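Local atomic coordinates of adenylate cyclase-like protein (Chlamydia trachomatis, PDB entry 3GQS), a protein that is of unknown function but carries the FHA domain described here, a fold that in relatives recognises phosphothreonine-containing peptides, within a longer, predicted membrane-spanning protein. Residues Ser3-Ala11 / Thr94-Ala103; Leu21-Asp32 / Ile45-Asn56. All blocks are in the same frame, centred on the assembly; numbering follows the deposited sequence.

How the interactions relate
The chain begins in strand 4-9, and interaction 1 joins it to the last strand, 95-102, closing a loop over almost the whole domain. Interaction 2 is nested inside that loop: strand 26-30 pairs with strand 50-54 after a connection that includes the short strand 38-39. The two contacts belong to the two different sheets of a beta sandwich. They meet in the core, where L7 CD1 packs on I52 CD1, and at the start of segment 21-32, where L21 pairs through its backbone with F5. I45 also packs against T95. The phosphate lies at the loop end of interaction 2, beside S46 and R47.

Interaction 1 of 2, residues Ser3-Ala11 / Thr94-Ala103; sequences SRFLLKVLA and TTLFLLVDYA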
# COMPACT_ATOMS: atom_id res chain seq x y z
N SER A 3 -7.42 3.59 16.87
CA SER A 3 -8.21 3.49 15.59
C SER A 3 -7.71 2.36 14.65
O SER A 3 -6.56 1.96 14.70
CB SER A 3 -8.25 4.84 14.87
OG SER A 3 -7.09 5.07 14.08
N ARG A 4 -8.59 1.92 13.77
CA ARG A 4 -8.45 0.67 12.99
C ARG A 4 -8.30 0.90 11.47
O ARG A 4 -9.25 1.32 10.82
CB ARG A 4 -9.69 -0.17 13.27
CG ARG A 4 -9.67 -1.56 12.78
CD ARG A 4 -11.03 -2.20 12.89
NE ARG A 4 -11.01 -3.56 12.35
CZ ARG A 4 -10.49 -4.62 12.97
NH1 ARG A 4 -10.54 -5.79 12.36
NH2 ARG A 4 -9.97 -4.53 14.20
N PHE A 5 -7.13 0.62 10.93
CA PHE A 5 -6.87 0.81 9.48
C PHE A 5 -7.04 -0.48 8.71
O PHE A 5 -6.63 -1.53 9.16
CB PHE A 5 -5.45 1.29 9.19
CG PHE A 5 -5.14 2.68 9.69
CD1 PHE A 5 -5.42 3.81 8.91
CD2 PHE A 5 -4.51 2.86 10.94
CE1 PHE A 5 -5.12 5.11 9.38
CE2 PHE A 5 -4.19 4.13 11.40
CZ PHE A 5 -4.50 5.27 10.62
N LEU A 6 -7.55 -0.36 7.49
CA LEU A 6 -7.66 -1.49 6.57
C LEU A 6 -7.20 -1.07 5.20
O LEU A 6 -7.43 0.04 4.78
CB LEU A 6 -9.11 -2.06 6.53
CG LEU A 6 -9.58 -2.79 7.80
CD1 LEU A 6 -10.56 -1.90 8.64
CD2 LEU A 6 -10.18 -4.15 7.45
N LEU A 7 -6.53 -1.96 4.49
CA LEU A 7 -6.11 -1.67 3.17
C LEU A 7 -7.18 -2.30 2.26
O LEU A 7 -7.43 -3.50 2.35
CB LEU A 7 -4.70 -2.24 2.88
CG LEU A 7 -4.15 -1.93 1.47
CD1 LEU A 7 -2.66 -1.91 1.40
CD2 LEU A 7 -4.62 -2.93 0.49
N LYS A 8 -7.86 -1.52 1.46
CA LYS A 8 -8.77 -2.17 0.48
C LYS A 8 -8.28 -1.99 -0.96
O LYS A 8 -7.97 -0.90 -1.38
CB LYS A 8 -10.25 -1.82 0.67
CG LYS A 8 -10.61 -0.42 0.70
CD LYS A 8 -12.16 -0.20 0.68
CE LYS A 8 -12.89 -0.76 1.93
NZ LYS A 8 -14.37 -0.48 1.97
N VAL A 9 -8.19 -3.08 -1.67
CA VAL A 9 -7.89 -3.04 -3.13
C VAL A 9 -9.16 -2.70 -3.95
O VAL A 9 -10.18 -3.36 -3.82
CB VAL A 9 -7.40 -4.37 -3.59
CG1 VAL A 9 -7.16 -4.37 -5.18
CG2 VAL A 9 -6.14 -4.78 -2.83
N LEU A 10 -9.05 -1.66 -4.78
CA LEU A 10 -10.15 -1.06 -5.55
C LEU A 10 -10.31 -1.64 -6.95
O LEU A 10 -11.43 -1.66 -7.48
CB LEU A 10 -9.97 0.46 -5.67
CG LEU A 10 -9.86 1.19 -4.31
CD1 LEU A 10 -9.44 2.67 -4.41
CD2 LEU A 10 -11.17 1.00 -3.52
N ALA A 11 -9.20 -2.10 -7.54
CA ALA A 11 -9.15 -2.48 -8.98
C ALA A 11 -7.73 -2.73 -9.40
O ALA A 11 -6.84 -2.57 -8.56
CB ALA A 11 -9.80 -1.37 -9.90
N THR A 94 -1.10 -0.89 -12.34
CA THR A 94 -2.48 -0.65 -12.75
C THR A 94 -3.43 -0.94 -11.58
O THR A 94 -4.64 -0.83 -11.70
CB THR A 94 -2.86 -1.52 -13.94
OG1 THR A 94 -2.77 -2.88 -13.54
CG2 THR A 94 -1.91 -1.28 -15.10
N THR A 95 -2.85 -1.30 -10.43
CA THR A 95 -3.64 -1.61 -9.26
C THR A 95 -3.88 -0.34 -8.39
O THR A 95 -3.03 0.51 -8.24
CB THR A 95 -3.01 -2.79 -8.48
OG1 THR A 95 -3.11 -3.98 -9.28
CG2 THR A 95 -3.72 -3.02 -7.15
N LEU A 96 -5.07 -0.24 -7.84
CA LEU A 96 -5.50 0.91 -7.05
C LEU A 96 -5.84 0.40 -5.67
O LEU A 96 -6.41 -0.65 -5.52
CB LEU A 96 -6.70 1.61 -7.70
CG LEU A 96 -6.51 2.35 -9.03
CD1 LEU A 96 -7.90 2.93 -9.57
CD2 LEU A 96 -5.43 3.45 -8.97
N PHE A 97 -5.44 1.13 -4.65
CA PHE A 97 -5.89 0.83 -3.29
C PHE A 97 -5.96 2.03 -2.40
O PHE A 97 -5.47 3.12 -2.73
CB PHE A 97 -5.04 -0.26 -2.66
CG PHE A 97 -3.67 0.18 -2.22
CD1 PHE A 97 -3.49 0.82 -0.98
CD2 PHE A 97 -2.57 -0.09 -3.00
CE1 PHE A 97 -2.23 1.17 -0.52
CE2 PHE A 97 -1.30 0.29 -2.55
CZ PHE A 97 -1.14 0.92 -1.29
N LEU A 98 -6.62 1.85 -1.28
CA LEU A 98 -6.65 2.92 -0.27
C LEU A 98 -6.82 2.38 1.12
O LEU A 98 -7.15 1.19 1.31
CB LEU A 98 -7.70 3.99 -0.57
CG LEU A 98 -9.19 3.71 -0.53
CD1 LEU A 98 -9.66 2.90 0.65
CD2 LEU A 98 -9.81 5.07 -0.53
N LEU A 99 -6.52 3.24 2.07
CA LEU A 99 -6.70 2.95 3.47
C LEU A 99 -7.98 3.58 3.89
O LEU A 99 -8.26 4.73 3.58
CB LEU A 99 -5.59 3.51 4.40
CG LEU A 99 -4.21 2.84 4.36
CD1 LEU A 99 -3.62 2.85 5.78
CD2 LEU A 99 -4.24 1.38 3.78
N VAL A 100 -8.72 2.79 4.64
CA VAL A 100 -9.80 3.28 5.43
C VAL A 100 -9.43 3.19 6.90
O VAL A 100 -8.62 2.34 7.33
CB VAL A 100 -11.09 2.54 5.12
CG1 VAL A 100 -11.57 2.98 3.75
CG2 VAL A 100 -10.88 1.02 5.24
N ASP A 101 -10.02 4.09 7.66
CA ASP A 101 -9.81 4.19 9.11
C ASP A 101 -11.18 4.21 9.79
O ASP A 101 -12.06 4.98 9.42
CB ASP A 101 -9.01 5.45 9.45
CG ASP A 101 -8.66 5.55 10.93
OD1 ASP A 101 -8.51 4.55 11.65
OD2 ASP A 101 -8.48 6.68 11.39
N TYR A 102 -11.36 3.30 10.72
CA TYR A 102 -12.54 3.25 11.57
C TYR A 102 -12.09 3.84 12.90
O TYR A 102 -11.38 3.19 13.66
CB TYR A 102 -13.07 1.82 11.72
CG TYR A 102 -13.69 1.26 10.45
CD1 TYR A 102 -12.92 0.55 9.52
CD2 TYR A 102 -15.04 1.46 10.17
CE1 TYR A 102 -13.50 0.04 8.35
CE2 TYR A 102 -15.63 0.95 9.04
CZ TYR A 102 -14.86 0.26 8.12
OH TYR A 102 -15.46 -0.22 6.99
N ALA A 103 -12.48 5.09 13.13
CA ALA A 103 -12.05 5.86 14.31
C ALA A 103 -13.05 5.69 15.46
O ALA A 103 -13.01 4.68 16.17
CB ALA A 103 -11.89 7.35 13.95
O HOH W 1 -14.08 -0.95 4.87
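F5 and D101 face each other as a non-hydrogen-bonded pair, and the D101 carboxylate stacks over one face of the phenylalanine ring, the two planes only 12° apart. D101 holds CG anti to its backbone N (chi1 -175°), which carries the carboxylate across to segment 3-11; there OD1 receives the S3 hydroxyl on its syn lone pair, OG to OD1 2.9 Å. L99 CD1 meets the same ring obliquely, 3.7 Å from F5 CD1. L99 CD2, the other branch of that leucine, lies 3.8 Å from L7 CB. L7, its first torsion fully extended (chi1 -179°), lays CD1 over the face of F97 as a CH-pi contact, 4.0 Å from the ring centroid. F5, F97 and L99 also meet V60 and I62 of the opposite sheet. The other face, bearing R4, L6, K8, L98, V100 and Y102, is more open to solvent. L6 CD1 touches the edge of the tyrosine ring, 3.5 Å from Y102 CD1. K8 and L98 run side by side and are tight, K8 CG to L98 CD1 3.5 Å. The lysine chain then bends, and NZ donates to a water that also bonds Y102 OH, 2.6 Å from it and in the ring plane. The L10 and L98 side chains cross at about a right angle, with L10 CD1 against L98 CG. Eight backbone hydrogen bonds join the strands; at the far end L96 N turns to A11 O, while L10 N keeps L96 O. First and last strands paired as antiparallel neighbours, one face towards the core, bring the chain ends together as is usual in the FHA beta sandwich.

Interaction 2 of 2, residues Leu21-Asp32 / Ile45-Asn56; sequences LDSGKTYIVGSD and ISRQHAKIIIGN. With PO4 (phosphate ion), chain C.
Strands 26-30 and 50-54 run antiparallel, their axes 4.6 Å apart, until a classic beta bulge where H49 and A50 both face V29, whose O takes H49 N at 2.9 Å and A50 N more weakly. On the core side the I54 and L21 side chains cross at about a right angle, tightly, with I54 CD1 3.3 Å from L21 CB. L21 CD2 lies over the Y27 ring, whose OH accepts D22 N, while V29 CG2 meets I52 CD1. On the other side I28 runs alongside K51, CG1 to CD 3.5 Å. Beyond the bulge S31 grips the loop leading into strand 50-54: its OG, between the backbone N and the carbonyl carbon (chi1 52°), reaches I45 O from above the carbonyl plane, and its N bonds S46 O. R47 O takes D32 N. S46 OG donates to phosphate O2 at 2.6 Å, while R47 N and NH1 both hold O4, each at 2.9 Å, the guanidinium turning its edge to the ion. H49 ND1 accepts S46 N and NE2 bonds G70 O, bracing the loop. S46 and H49 match the Ser-x-x-His signature of FHA domains; the ion, probably from crystallisation, sits where a phosphothreonine phosphate would probably dock.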
# COMPACT_ATOMS: atom_id res chain seq x y z
N LEU A 21 -4.53 -3.66 8.85
CA LEU A 21 -3.12 -3.31 8.97
C LEU A 21 -2.92 -2.85 10.44
O LEU A 21 -3.48 -1.84 10.88
CB LEU A 21 -2.73 -2.21 7.97
CG LEU A 21 -2.88 -2.53 6.47
CD1 LEU A 21 -2.39 -1.36 5.63
CD2 LEU A 21 -2.19 -3.79 6.07
N ASP A 22 -2.13 -3.61 11.16
CA ASP A 22 -2.02 -3.47 12.67
C ASP A 22 -1.18 -2.28 13.02
O ASP A 22 -0.23 -1.93 12.30
CB ASP A 22 -1.39 -4.73 13.27
CG ASP A 22 -2.34 -5.92 13.31
OD1 ASP A 22 -3.56 -5.71 13.40
OD2 ASP A 22 -1.90 -7.11 13.29
N SER A 23 -1.48 -1.64 14.15
CA SER A 23 -0.70 -0.49 14.58
C SER A 23 0.69 -0.98 15.04
O SER A 23 0.83 -2.02 15.71
CB SER A 23 -1.43 0.33 15.66
OG SER A 23 -1.18 -0.22 16.92
N GLY A 24 1.72 -0.23 14.65
CA GLY A 24 3.12 -0.67 14.94
C GLY A 24 3.66 -1.74 13.98
O GLY A 24 4.71 -2.32 14.21
N LYS A 25 2.95 -2.01 12.89
CA LYS A 25 3.45 -3.03 11.95
C LYS A 25 3.72 -2.45 10.60
O LYS A 25 3.21 -1.40 10.24
CB LYS A 25 2.53 -4.24 11.88
CG LYS A 25 2.34 -4.86 13.29
CD LYS A 25 2.42 -6.36 13.32
CE LYS A 25 2.44 -6.90 14.76
NZ LYS A 25 1.02 -7.07 15.29
N THR A 26 4.54 -3.17 9.86
CA THR A 26 5.00 -2.82 8.52
C THR A 26 4.55 -3.92 7.56
O THR A 26 4.69 -5.08 7.87
CB THR A 26 6.52 -2.78 8.48
OG1 THR A 26 7.01 -1.84 9.47
CG2 THR A 26 7.06 -2.43 7.08
N TYR A 27 4.05 -3.53 6.38
CA TYR A 27 3.54 -4.51 5.42
C TYR A 27 4.10 -4.21 4.03
O TYR A 27 4.08 -3.13 3.56
CB TYR A 27 2.00 -4.45 5.34
CG TYR A 27 1.28 -4.84 6.63
CD1 TYR A 27 0.68 -6.07 6.77
CD2 TYR A 27 1.15 -3.93 7.65
CE1 TYR A 27 0.01 -6.39 7.93
CE2 TYR A 27 0.51 -4.27 8.82
CZ TYR A 27 -0.04 -5.49 8.97
OH TYR A 27 -0.68 -5.78 10.17
N ILE A 28 4.58 -5.22 3.38
CA ILE A 28 5.14 -5.06 2.05
C ILE A 28 4.07 -5.46 1.05
O ILE A 28 3.49 -6.50 1.18
CB ILE A 28 6.35 -5.95 1.89
CG1 ILE A 28 7.45 -5.51 2.91
CG2 ILE A 28 6.87 -5.93 0.48
CD1 ILE A 28 8.66 -6.51 3.01
N VAL A 29 3.85 -4.62 0.06
CA VAL A 29 2.85 -4.91 -0.99
C VAL A 29 3.66 -5.27 -2.26
O VAL A 29 4.49 -4.54 -2.67
CB VAL A 29 1.90 -3.72 -1.24
CG1 VAL A 29 0.81 -4.04 -2.42
CG2 VAL A 29 1.20 -3.31 0.05
N GLY A 30 3.42 -6.42 -2.83
CA GLY A 30 4.09 -6.78 -4.07
C GLY A 30 3.43 -7.96 -4.76
O GLY A 30 2.41 -8.44 -4.30
N SER A 31 4.07 -8.42 -5.83
CA SER A 31 3.57 -9.55 -6.63
C SER A 31 4.18 -10.90 -6.27
O SER A 31 3.61 -11.93 -6.66
CB SER A 31 3.80 -9.28 -8.13
OG SER A 31 5.15 -8.93 -8.44
N ASP A 32 5.31 -10.91 -5.54
CA ASP A 32 5.99 -12.17 -5.12
C ASP A 32 5.64 -12.57 -3.65
O ASP A 32 6.01 -11.87 -2.72
CB ASP A 32 7.50 -11.98 -5.27
CG ASP A 32 8.31 -13.23 -4.92
OD1 ASP A 32 7.78 -14.26 -4.43
OD2 ASP A 32 9.53 -13.18 -5.18
N ILE A 45 3.15 -4.84 -11.00
CA ILE A 45 3.57 -4.72 -9.59
C ILE A 45 4.93 -5.46 -9.35
O ILE A 45 5.11 -6.67 -9.59
CB ILE A 45 2.42 -5.19 -8.64
CG1 ILE A 45 1.16 -4.31 -8.86
CG2 ILE A 45 2.80 -5.05 -7.15
CD1 ILE A 45 -0.12 -4.81 -8.12
N SER A 46 5.89 -4.71 -8.86
CA SER A 46 7.18 -5.26 -8.48
C SER A 46 7.05 -6.40 -7.45
O SER A 46 6.06 -6.49 -6.71
CB SER A 46 8.09 -4.14 -7.99
OG SER A 46 8.51 -3.39 -9.12
N ARG A 47 8.03 -7.29 -7.44
CA ARG A 47 8.03 -8.44 -6.54
C ARG A 47 7.79 -7.94 -5.10
O ARG A 47 6.96 -8.45 -4.36
CB ARG A 47 9.35 -9.17 -6.62
CG ARG A 47 9.54 -9.91 -7.92
CD ARG A 47 10.97 -10.41 -8.13
NE ARG A 47 11.14 -11.00 -9.46
CZ ARG A 47 11.38 -10.32 -10.59
NH1 ARG A 47 11.51 -9.01 -10.61
NH2 ARG A 47 11.56 -10.97 -11.71
N GLN A 48 8.49 -6.88 -4.78
CA GLN A 48 8.17 -6.05 -3.61
C GLN A 48 8.22 -4.60 -4.02
O GLN A 48 9.19 -4.09 -4.50
CB GLN A 48 9.10 -6.37 -2.42
CG GLN A 48 10.60 -6.02 -2.63
CD GLN A 48 11.45 -6.51 -1.46
OE1 GLN A 48 11.11 -6.28 -0.28
NE2 GLN A 48 12.53 -7.22 -1.77
N HIS A 49 7.11 -3.93 -3.81
CA HIS A 49 6.87 -2.70 -4.48
C HIS A 49 6.86 -1.47 -3.55
O HIS A 49 7.45 -0.43 -3.84
CB HIS A 49 5.52 -2.83 -5.18
CG HIS A 49 5.24 -1.73 -6.16
ND1 HIS A 49 5.07 -1.96 -7.51
CD2 HIS A 49 5.11 -0.39 -5.98
CE1 HIS A 49 4.89 -0.80 -8.12
NE2 HIS A 49 4.90 0.17 -7.21
N ALA A 50 6.11 -1.62 -2.47
CA ALA A 50 5.78 -0.53 -1.56
C ALA A 50 5.74 -1.14 -0.17
O ALA A 50 5.42 -2.29 -0.01
CB ALA A 50 4.40 0.10 -1.88
N LYS A 51 6.03 -0.30 0.81
CA LYS A 51 5.98 -0.70 2.19
C LYS A 51 5.11 0.24 2.95
O LYS A 51 5.19 1.42 2.75
CB LYS A 51 7.37 -0.71 2.80
CG LYS A 51 7.39 -1.54 4.03
CD LYS A 51 8.64 -2.47 4.16
CE LYS A 51 9.87 -1.75 4.35
NZ LYS A 51 11.04 -2.74 4.25
N ILE A 52 4.24 -0.29 3.79
CA ILE A 52 3.29 0.52 4.54
C ILE A 52 3.57 0.32 6.01
O ILE A 52 3.53 -0.77 6.52
CB ILE A 52 1.79 0.15 4.20
CG1 ILE A 52 1.56 0.30 2.70
CG2 ILE A 52 0.76 0.99 5.05
CD1 ILE A 52 0.12 -0.15 2.24
N ILE A 53 3.92 1.41 6.67
CA ILE A 53 4.33 1.38 8.06
C ILE A 53 3.28 2.06 8.88
O ILE A 53 3.01 3.24 8.73
CB ILE A 53 5.68 2.09 8.24
CG1 ILE A 53 6.79 1.27 7.57
CG2 ILE A 53 6.02 2.31 9.76
CD1 ILE A 53 7.82 2.12 6.86
N ILE A 54 2.66 1.30 9.76
CA ILE A 54 1.65 1.90 10.63
C ILE A 54 2.34 2.17 11.94
O ILE A 54 2.78 1.26 12.62
CB ILE A 54 0.40 1.04 10.81
CG1 ILE A 54 -0.37 0.98 9.46
CG2 ILE A 54 -0.53 1.65 11.86
CD1 ILE A 54 -0.16 -0.23 8.77
N GLY A 55 2.47 3.45 12.25
CA GLY A 55 3.08 3.88 13.49
C GLY A 55 2.13 3.58 14.61
O GLY A 55 0.97 3.25 14.40
N ASN A 56 2.61 3.70 15.83
CA ASN A 56 1.78 3.38 16.97
C ASN A 56 0.77 4.47 17.32
O ASN A 56 -0.06 4.25 18.20
CB ASN A 56 2.65 3.01 18.17
CG ASN A 56 3.16 1.59 18.06
OD1 ASN A 56 2.35 0.63 17.83
ND2 ASN A 56 4.49 1.42 18.15
P PO4 C . 11.02 -5.69 -9.73
O1 PO4 C . 11.53 -4.50 -8.97
O2 PO4 C . 9.85 -5.11 -10.57
O3 PO4 C . 12.10 -6.29 -10.61
O4 PO4 C . 10.53 -6.88 -8.95